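Local coordinates for protein D-alanyl-D-alanine carboxypeptidase DacB2 (Mycobacterium tuberculosis H37Rv, PDB 4RYE) that shows D,D-carboxypeptidase activity and probably cleaves the terminal D-Ala-D-Ala of peptidoglycan stem peptides during cell wall biogenesis, at residues L98-G103 with I191-E196; A46-V51 with R216-G221. All blocks are in the same frame, centred on the assembly; numbering follows the deposited sequence.

Contact 1 of 2, residues L98-G103 with I191-E196; sequences LLLVSG and IVNQDE
Gln194 tucks CG between its own N and carbonyl carbon (chi1 72°), which brings CG within 3.3 Å of Leu100 O, and its extended chain then carries the amide to Ser102. With CG anti to its N (chi1 -164°), the Asn193 side chain runs across that of Leu100 at about a right angle, CB lying 3.9 Å from Leu100 CG. The one hydrogen bond between the segments runs from Gln194 N to Leu100 O, 2.8 Å long, nearly straight at 160° and in the plane of the carbonyl. It takes up a carbonyl at the end of helix 91-100. Asn193 OD1 reaches forward along the chain to accept from Asp195 N at 3.0 Å, an Asx turn with the donor tilted from the carbonyl plane; ND2 is held by the carbonyls of Glu177 and Thr175. Val101 meets the end of strand 187-192: its CG1 lies 4.1 Å from Ile191 CB, the two side chains crossing nearly perpendicularly, and 3.3 Å from Val192 O. At the other end Gln194 NE2 packs against Ser102 CB at 3.3 Å, touching the carbon and not the hydroxyl. Ser102 OG is engaged by Lys208 NZ, with a weak bond to Lys50 NZ. Ser102 is an active-site residue by similarity, the serine of an SxN-type motif in this penicillin-binding protein family. The polar grip therefore falls on the last helical residue, two positions before that serine, while the serine hydroxyl points into a cluster of active-site groups; the chemistry implies a turn held by the Leu100 carbonyl bond, by Asn79 ND2 on Val101 O and by apolar packing, with the Gln194 amide lying beside the serine methylene.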
ATOM      1  N   LEU A  98     -10.546   1.765   3.701  1.00 17.07           N
ATOM      2  CA  LEU A  98      -9.455   2.038   2.764  1.00 17.47           C
ATOM      3  C   LEU A  98      -8.378   0.961   2.771  1.00 21.45           C
ATOM      4  O   LEU A  98      -7.949   0.485   1.713  1.00 19.38           O
ATOM      5  CB  LEU A  98      -8.796   3.380   3.102  1.00 15.75           C
ATOM      6  CG  LEU A  98      -7.741   3.861   2.112  1.00 18.79           C
ATOM      7  CD1 LEU A  98      -8.429   4.325   0.840  1.00 17.68           C
ATOM      8  CD2 LEU A  98      -6.900   4.983   2.713  1.00 14.65           C
ATOM      9  N   LEU A  99      -7.934   0.584   3.966  1.00 15.89           N
ATOM     10  CA  LEU A  99      -6.753  -0.255   4.103  1.00 16.77           C
ATOM     11  C   LEU A  99      -7.032  -1.754   4.185  1.00 21.86           C
ATOM     12  O   LEU A  99      -6.177  -2.551   3.816  1.00 29.38           O
ATOM     13  CB  LEU A  99      -5.924   0.199   5.296  1.00 17.82           C
ATOM     14  CG  LEU A  99      -5.351   1.618   5.179  1.00 20.61           C
ATOM     15  CD1 LEU A  99      -4.572   1.950   6.432  1.00 21.71           C
ATOM     16  CD2 LEU A  99      -4.465   1.774   3.943  1.00 16.32           C
ATOM     17  N   LEU A 100      -8.214  -2.142   4.664  1.00 19.85           N
ATOM     18  CA  LEU A 100      -8.541  -3.574   4.778  1.00 21.92           C
ATOM     19  C   LEU A 100      -9.170  -4.158   3.512  1.00 24.56           C
ATOM     20  O   LEU A 100      -8.878  -5.298   3.136  1.00 25.94           O
ATOM     21  CB  LEU A 100      -9.458  -3.847   5.979  1.00 19.34           C
ATOM     22  CG  LEU A 100      -8.776  -4.141   7.320  1.00 22.87           C
ATOM     23  CD1 LEU A 100      -7.858  -3.000   7.728  1.00 19.85           C
ATOM     24  CD2 LEU A 100      -9.810  -4.389   8.402  1.00 24.03           C
ATOM     25  N   VAL A 101     -10.041  -3.396   2.861  1.00 18.41           N
ATOM     26  CA  VAL A 101     -10.718  -3.911   1.668  1.00 19.53           C
ATOM     27  C   VAL A 101     -10.492  -3.058   0.415  1.00 21.94           C
ATOM     28  O   VAL A 101     -11.160  -3.263  -0.606  1.00 26.62           O
ATOM     29  CB  VAL A 101     -12.237  -4.135   1.897  1.00 26.88           C
ATOM     30  CG1 VAL A 101     -12.480  -5.041   3.099  1.00 27.40           C
ATOM     31  CG2 VAL A 101     -12.961  -2.809   2.067  1.00 27.38           C
ATOM     32  N   SER A 102      -9.549  -2.118   0.496  1.00 20.74           N
ATOM     33  CA  SER A 102      -9.184  -1.274  -0.644  1.00 20.66           C
ATOM     34  C   SER A 102     -10.390  -0.524  -1.215  1.00 25.77           C
ATOM     35  O   SER A 102     -10.560  -0.433  -2.435  1.00 21.99           O
ATOM     36  CB  SER A 102      -8.535  -2.113  -1.749  1.00 24.33           C
ATOM     37  OG  SER A 102      -7.684  -1.307  -2.546  1.00 28.07           O
ATOM     38  N   GLY A 103     -11.223   0.019  -0.334  1.00 21.44           N
ATOM     39  CA  GLY A 103     -12.467   0.642  -0.759  1.00 21.63           C
ATOM     40  C   GLY A 103     -12.218   1.948  -1.485  1.00 19.40           C
ATOM     41  O   GLY A 103     -11.674   2.879  -0.902  1.00 19.74           O
ATOM     42  N   ILE A 191     -15.876  -6.278   8.370  1.00 24.64           N
ATOM     43  CA  ILE A 191     -15.082  -6.405   7.152  1.00 23.83           C
ATOM     44  C   ILE A 191     -13.734  -7.049   7.477  1.00 29.11           C
ATOM     45  O   ILE A 191     -13.186  -6.835   8.561  1.00 28.64           O
ATOM     46  CB  ILE A 191     -14.858  -5.047   6.463  1.00 23.23           C
ATOM     47  CG1 ILE A 191     -14.150  -4.068   7.412  1.00 22.80           C
ATOM     48  CG2 ILE A 191     -16.194  -4.478   5.974  1.00 26.35           C
ATOM     49  CD1 ILE A 191     -13.663  -2.790   6.737  1.00 28.08           C
ATOM     50  N   VAL A 192     -13.212  -7.845   6.546  1.00 26.83           N
ATOM     51  CA  VAL A 192     -11.972  -8.578   6.790  1.00 24.70           C
ATOM     52  C   VAL A 192     -10.830  -8.014   5.960  1.00 25.59           C
ATOM     53  O   VAL A 192     -11.036  -7.481   4.857  1.00 24.27           O
ATOM     54  CB  VAL A 192     -12.123 -10.099   6.527  1.00 27.33           C
ATOM     55  CG1 VAL A 192     -13.237 -10.675   7.378  1.00 31.76           C
ATOM     56  CG2 VAL A 192     -12.398 -10.371   5.055  1.00 30.50           C
ATOM     57  N   ASN A 193      -9.622  -8.118   6.508  1.00 28.23           N
ATOM     58  CA  ASN A 193      -8.426  -7.650   5.839  1.00 25.18           C
ATOM     59  C   ASN A 193      -8.107  -8.559   4.654  1.00 26.67           C
ATOM     60  O   ASN A 193      -7.949  -9.767   4.825  1.00 27.86           O
ATOM     61  CB  ASN A 193      -7.255  -7.667   6.831  1.00 23.08           C
ATOM     62  CG  ASN A 193      -6.072  -6.848   6.355  1.00 26.13           C
ATOM     63  OD1 ASN A 193      -5.789  -6.770   5.157  1.00 26.27           O
ATOM     64  ND2 ASN A 193      -5.368  -6.232   7.296  1.00 25.57           N
ATOM     65  N   GLN A 194      -8.004  -7.986   3.460  1.00 26.30           N
ATOM     66  CA  GLN A 194      -7.762  -8.780   2.258  1.00 34.32           C
ATOM     67  C   GLN A 194      -6.294  -9.152   2.047  1.00 30.80           C
ATOM     68  O   GLN A 194      -5.971  -9.877   1.107  1.00 32.49           O
ATOM     69  CB  GLN A 194      -8.297  -8.054   1.020  1.00 39.92           C
ATOM     70  CG  GLN A 194      -7.475  -6.851   0.602  1.00 42.40           C
ATOM     71  CD  GLN A 194      -8.101  -6.086  -0.554  1.00 48.44           C
ATOM     72  OE1 GLN A 194      -9.212  -6.395  -0.991  1.00 48.37           O
ATOM     73  NE2 GLN A 194      -7.383  -5.088  -1.059  1.00 52.40           N
ATOM     74  N   ASP A 195      -5.410  -8.649   2.908  1.00 25.10           N
ATOM     75  CA  ASP A 195      -3.979  -8.938   2.818  1.00 23.72           C
ATOM     76  C   ASP A 195      -3.688 -10.342   3.334  1.00 27.29           C
ATOM     77  O   ASP A 195      -3.543 -10.557   4.541  1.00 27.89           O
ATOM     78  CB  ASP A 195      -3.191  -7.902   3.625  1.00 23.24           C
ATOM     79  CG  ASP A 195      -1.686  -8.151   3.614  1.00 32.00           C
ATOM     80  OD1 ASP A 195      -1.201  -9.009   2.837  1.00 33.66           O
ATOM     81  OD2 ASP A 195      -0.976  -7.462   4.381  1.00 29.20           O
ATOM     82  N   GLU A 196      -3.579 -11.291   2.411  1.00 28.11           N
ATOM     83  CA  GLU A 196      -3.405 -12.698   2.763  1.00 25.16           C
ATOM     84  C   GLU A 196      -2.014 -13.001   3.319  1.00 19.47           C
ATOM     85  O   GLU A 196      -1.781 -14.058   3.899  1.00 20.76           O
ATOM     86  CB  GLU A 196      -3.687 -13.576   1.546  1.00 28.65           C
ATOM     87  CG  GLU A 196      -5.096 -13.397   1.004  1.00 33.69           C
ATOM     88  CD  GLU A 196      -5.549 -14.564   0.167  1.00 44.33           C
ATOM     89  OE1 GLU A 196      -4.723 -15.466  -0.089  1.00 51.24           O
ATOM     90  OE2 GLU A 196      -6.736 -14.586  -0.226  1.00 51.63           O
TER

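Contact 2 of 2, residues A46-V51 with R216-G221; sequences ASTIKV and RKTFVG
Thr48 reaches across to the strand 218-225 with its methyl. Its CB leaves the backbone toward Thr218 and splits into two branches. OG1, set between the backbone N and the carbonyl carbon (chi1 60°), bonds to the carbonyl of Pro45 and passes Thr218 OG1 at 4.0 Å. CG2, anti to the carbonyl carbon, carries most of the contact: it lies 3.3 Å from Thr218 OG1 and 3.7 Å from Thr218 CB, then 3.8 Å from Phe219 N and 4.2 Å from Val220 CG1. The two threonines approach at a slant and share an acceptor, for Thr218 OG1 also bonds to Pro45 O and has a weak bond to Gly210 O. Ala46, which also touches Thr212 of strand 204-212, brings its CB to 3.9 Å from Thr218 OG1. One turn further on, Val51 CG2 meets Val220 CG1 at 4.3 Å, joining helix 50-60 to the sheet, and helix 155-166 supplies further cover through Phe162 on Val220 and Ile161 on Val51. Phe219 turns its side chain to the other face of the sheet, as alternation along a strand requires. No hydrogen bond runs directly between the segments. Within 46-51, Lys50 NZ donates to Ser47 OG at 2.6 Å, the SxxK pair of this family: Ser47 is inferred to form the acyl-ester intermediate and Lys50 to be the proton acceptor by similarity. The turn 46-49 and Val51 of helix 50-60 thus rest on the sheet through a seat of methyls and threonine hydroxyls, in which Ser47 and Lys50 take no part, their polar ends being directed to each other and to Ser102, Asn104 and the Ser142 carbonyl.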
ATOM      1  N   ALA A  46      -1.614   1.713  -8.858  1.00 19.98           N
ATOM      2  CA  ALA A  46      -2.933   1.237  -8.446  1.00 19.28           C
ATOM      3  C   ALA A  46      -3.144   1.525  -6.957  1.00 17.76           C
ATOM      4  O   ALA A  46      -2.684   2.548  -6.452  1.00 20.10           O
ATOM      5  CB  ALA A  46      -3.104  -0.255  -8.746  1.00 22.09           C
ATOM      6  N   SER A  47      -3.809   0.607  -6.256  1.00 18.26           N
ATOM      7  CA  SER A  47      -4.241   0.845  -4.875  1.00 17.00           C
ATOM      8  C   SER A  47      -3.109   0.946  -3.850  1.00 15.53           C
ATOM      9  O   SER A  47      -3.360   1.295  -2.700  1.00 18.46           O
ATOM     10  CB  SER A  47      -5.246  -0.229  -4.425  1.00 21.35           C
ATOM     11  OG  SER A  47      -6.559   0.052  -4.881  1.00 29.25           O
ATOM     12  N   THR A  48      -1.873   0.642  -4.233  1.00 16.73           N
ATOM     13  CA  THR A  48      -0.773   0.886  -3.294  1.00 15.65           C
ATOM     14  C   THR A  48      -0.698   2.364  -2.922  1.00 17.46           C
ATOM     15  O   THR A  48      -0.254   2.718  -1.828  1.00 15.31           O
ATOM     16  CB  THR A  48       0.594   0.419  -3.827  1.00 17.74           C
ATOM     17  OG1 THR A  48       0.906   1.111  -5.048  1.00 16.68           O
ATOM     18  CG2 THR A  48       0.600  -1.090  -4.039  1.00 17.93           C
ATOM     19  N   ILE A  49      -1.151   3.228  -3.828  1.00 19.31           N
ATOM     20  CA  ILE A  49      -1.148   4.665  -3.574  1.00 16.82           C
ATOM     21  C   ILE A  49      -2.104   5.044  -2.437  1.00 16.34           C
ATOM     22  O   ILE A  49      -1.997   6.131  -1.873  1.00 16.97           O
ATOM     23  CB  ILE A  49      -1.467   5.481  -4.852  1.00 17.41           C
ATOM     24  CG1 ILE A  49      -0.726   6.824  -4.846  1.00 21.00           C
ATOM     25  CG2 ILE A  49      -2.962   5.714  -4.994  1.00 17.30           C
ATOM     26  CD1 ILE A  49       0.783   6.705  -4.879  1.00 19.06           C
ATOM     27  N   LYS A  50      -3.021   4.145  -2.077  1.00 13.14           N
ATOM     28  CA  LYS A  50      -3.889   4.395  -0.917  1.00 17.86           C
ATOM     29  C   LYS A  50      -3.094   4.546   0.381  1.00 18.66           C
ATOM     30  O   LYS A  50      -3.565   5.164   1.328  1.00 15.22           O
ATOM     31  CB  LYS A  50      -4.947   3.292  -0.761  1.00 13.81           C
ATOM     32  CG  LYS A  50      -6.052   3.307  -1.829  1.00 14.98           C
ATOM     33  CD  LYS A  50      -7.023   2.154  -1.580  1.00 16.35           C
ATOM     34  CE  LYS A  50      -8.299   2.267  -2.408  1.00 17.23           C
ATOM     35  NZ  LYS A  50      -8.082   1.798  -3.795  1.00 20.92           N
ATOM     36  N   VAL A  51      -1.897   3.975   0.436  1.00 14.74           N
ATOM     37  CA  VAL A  51      -1.032   4.167   1.602  1.00 11.01           C
ATOM     38  C   VAL A  51      -0.637   5.639   1.740  1.00 14.21           C
ATOM     39  O   VAL A  51      -0.590   6.196   2.846  1.00 14.65           O
ATOM     40  CB  VAL A  51       0.244   3.293   1.513  1.00 17.57           C
ATOM     41  CG1 VAL A  51       1.148   3.540   2.714  1.00 19.98           C
ATOM     42  CG2 VAL A  51      -0.122   1.806   1.423  1.00 14.08           C
ATOM     43  N   ARG A 216      -1.190  -3.396 -13.806  1.00 22.81           N
ATOM     44  CA  ARG A 216      -1.123  -4.826 -13.503  1.00 26.13           C
ATOM     45  C   ARG A 216      -1.114  -5.001 -11.975  1.00 25.61           C
ATOM     46  O   ARG A 216      -1.735  -4.203 -11.266  1.00 24.06           O
ATOM     47  CB  ARG A 216       0.070  -5.486 -14.209  1.00 27.76           C
ATOM     48  CG  ARG A 216      -0.046  -5.376 -15.730  1.00 27.81           C
ATOM     49  CD  ARG A 216       1.156  -5.914 -16.476  1.00 32.87           C
ATOM     50  NE  ARG A 216       0.953  -5.743 -17.912  1.00 35.83           N
ATOM     51  CZ  ARG A 216       1.736  -6.249 -18.859  1.00 41.17           C
ATOM     52  NH1 ARG A 216       2.798  -6.971 -18.531  1.00 38.57           N
ATOM     53  NH2 ARG A 216       1.446  -6.028 -20.136  1.00 41.66           N
ATOM     54  N   LYS A 217      -0.437  -6.017 -11.452  1.00 20.99           N
ATOM     55  CA  LYS A 217      -0.495  -6.247  -9.998  1.00 21.75           C
ATOM     56  C   LYS A 217       0.570  -5.472  -9.262  1.00 19.08           C
ATOM     57  O   LYS A 217       1.729  -5.455  -9.679  1.00 18.62           O
ATOM     58  CB  LYS A 217      -0.355  -7.735  -9.659  1.00 23.05           C
ATOM     59  CG  LYS A 217      -1.351  -8.642 -10.367  1.00 26.05           C
ATOM     60  CD  LYS A 217      -1.378 -10.027  -9.733  1.00 32.26           C
ATOM     61  CE  LYS A 217      -1.808  -9.908  -8.282  1.00 37.30           C
ATOM     62  NZ  LYS A 217      -2.153 -11.200  -7.669  1.00 47.05           N
ATOM     63  N   THR A 218       0.189  -4.827  -8.160  1.00 19.62           N
ATOM     64  CA  THR A 218       1.170  -4.151  -7.315  1.00 16.17           C
ATOM     65  C   THR A 218       1.030  -4.602  -5.857  1.00 15.50           C
ATOM     66  O   THR A 218      -0.023  -5.082  -5.436  1.00 17.80           O
ATOM     67  CB  THR A 218       1.042  -2.616  -7.393  1.00 20.64           C
ATOM     68  OG1 THR A 218      -0.274  -2.229  -6.975  1.00 16.97           O
ATOM     69  CG2 THR A 218       1.288  -2.110  -8.817  1.00 22.49           C
ATOM     70  N   PHE A 219       2.088  -4.422  -5.084  1.00 15.25           N
ATOM     71  CA  PHE A 219       2.050  -4.760  -3.677  1.00 15.82           C
ATOM     72  C   PHE A 219       3.182  -4.058  -2.966  1.00 17.30           C
ATOM     73  O   PHE A 219       4.279  -3.903  -3.517  1.00 17.99           O
ATOM     74  CB  PHE A 219       2.172  -6.277  -3.468  1.00 21.14           C
ATOM     75  CG  PHE A 219       2.254  -6.682  -2.016  1.00 19.12           C
ATOM     76  CD1 PHE A 219       1.106  -6.768  -1.243  1.00 21.13           C
ATOM     77  CD2 PHE A 219       3.477  -6.974  -1.428  1.00 17.60           C
ATOM     78  CE1 PHE A 219       1.171  -7.137   0.095  1.00 21.83           C
ATOM     79  CE2 PHE A 219       3.555  -7.337  -0.090  1.00 19.92           C
ATOM     80  CZ  PHE A 219       2.400  -7.420   0.672  1.00 21.26           C
ATOM     81  N   VAL A 220       2.901  -3.623  -1.747  1.00 16.05           N
ATOM     82  CA  VAL A 220       3.923  -3.115  -0.848  1.00 14.50           C
ATOM     83  C   VAL A 220       3.590  -3.669   0.531  1.00 12.07           C
ATOM     84  O   VAL A 220       2.426  -3.794   0.889  1.00 16.72           O
ATOM     85  CB  VAL A 220       3.981  -1.562  -0.839  1.00 16.18           C
ATOM     86  CG1 VAL A 220       2.652  -0.949  -0.347  1.00 14.37           C
ATOM     87  CG2 VAL A 220       5.143  -1.084   0.010  1.00 14.27           C
ATOM     88  N   GLY A 221       4.601  -4.038   1.301  1.00 12.67           N
ATOM     89  CA  GLY A 221       4.317  -4.567   2.625  1.00 15.24           C
ATOM     90  C   GLY A 221       5.552  -4.833   3.454  1.00 16.86           C
ATOM     91  O   GLY A 221       6.679  -4.650   2.986  1.00 17.44           O
TER

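Overall arrangement
Both contacts are buried, but contact 2 lies deeper, with its centre about 4 Å from the centre of the chain against about 11 Å for contact 1, which includes the exposed Val192. Contact 2 seats the turn 46-49 and Val51 on the central antiparallel sheet through small side chains, without a direct hydrogen bond. Contact 1 joins the end of helix 91-100 and the turn after it to the end of strand 187-192 and the loop beyond, and there a main-chain bond and amide side chains take a larger part. Their centres are about 12 Å apart, and a probable hydrogen bond between Ser102 OG and Ser47 OG, at 2.9 Å, brings the presumed catalytic serines together.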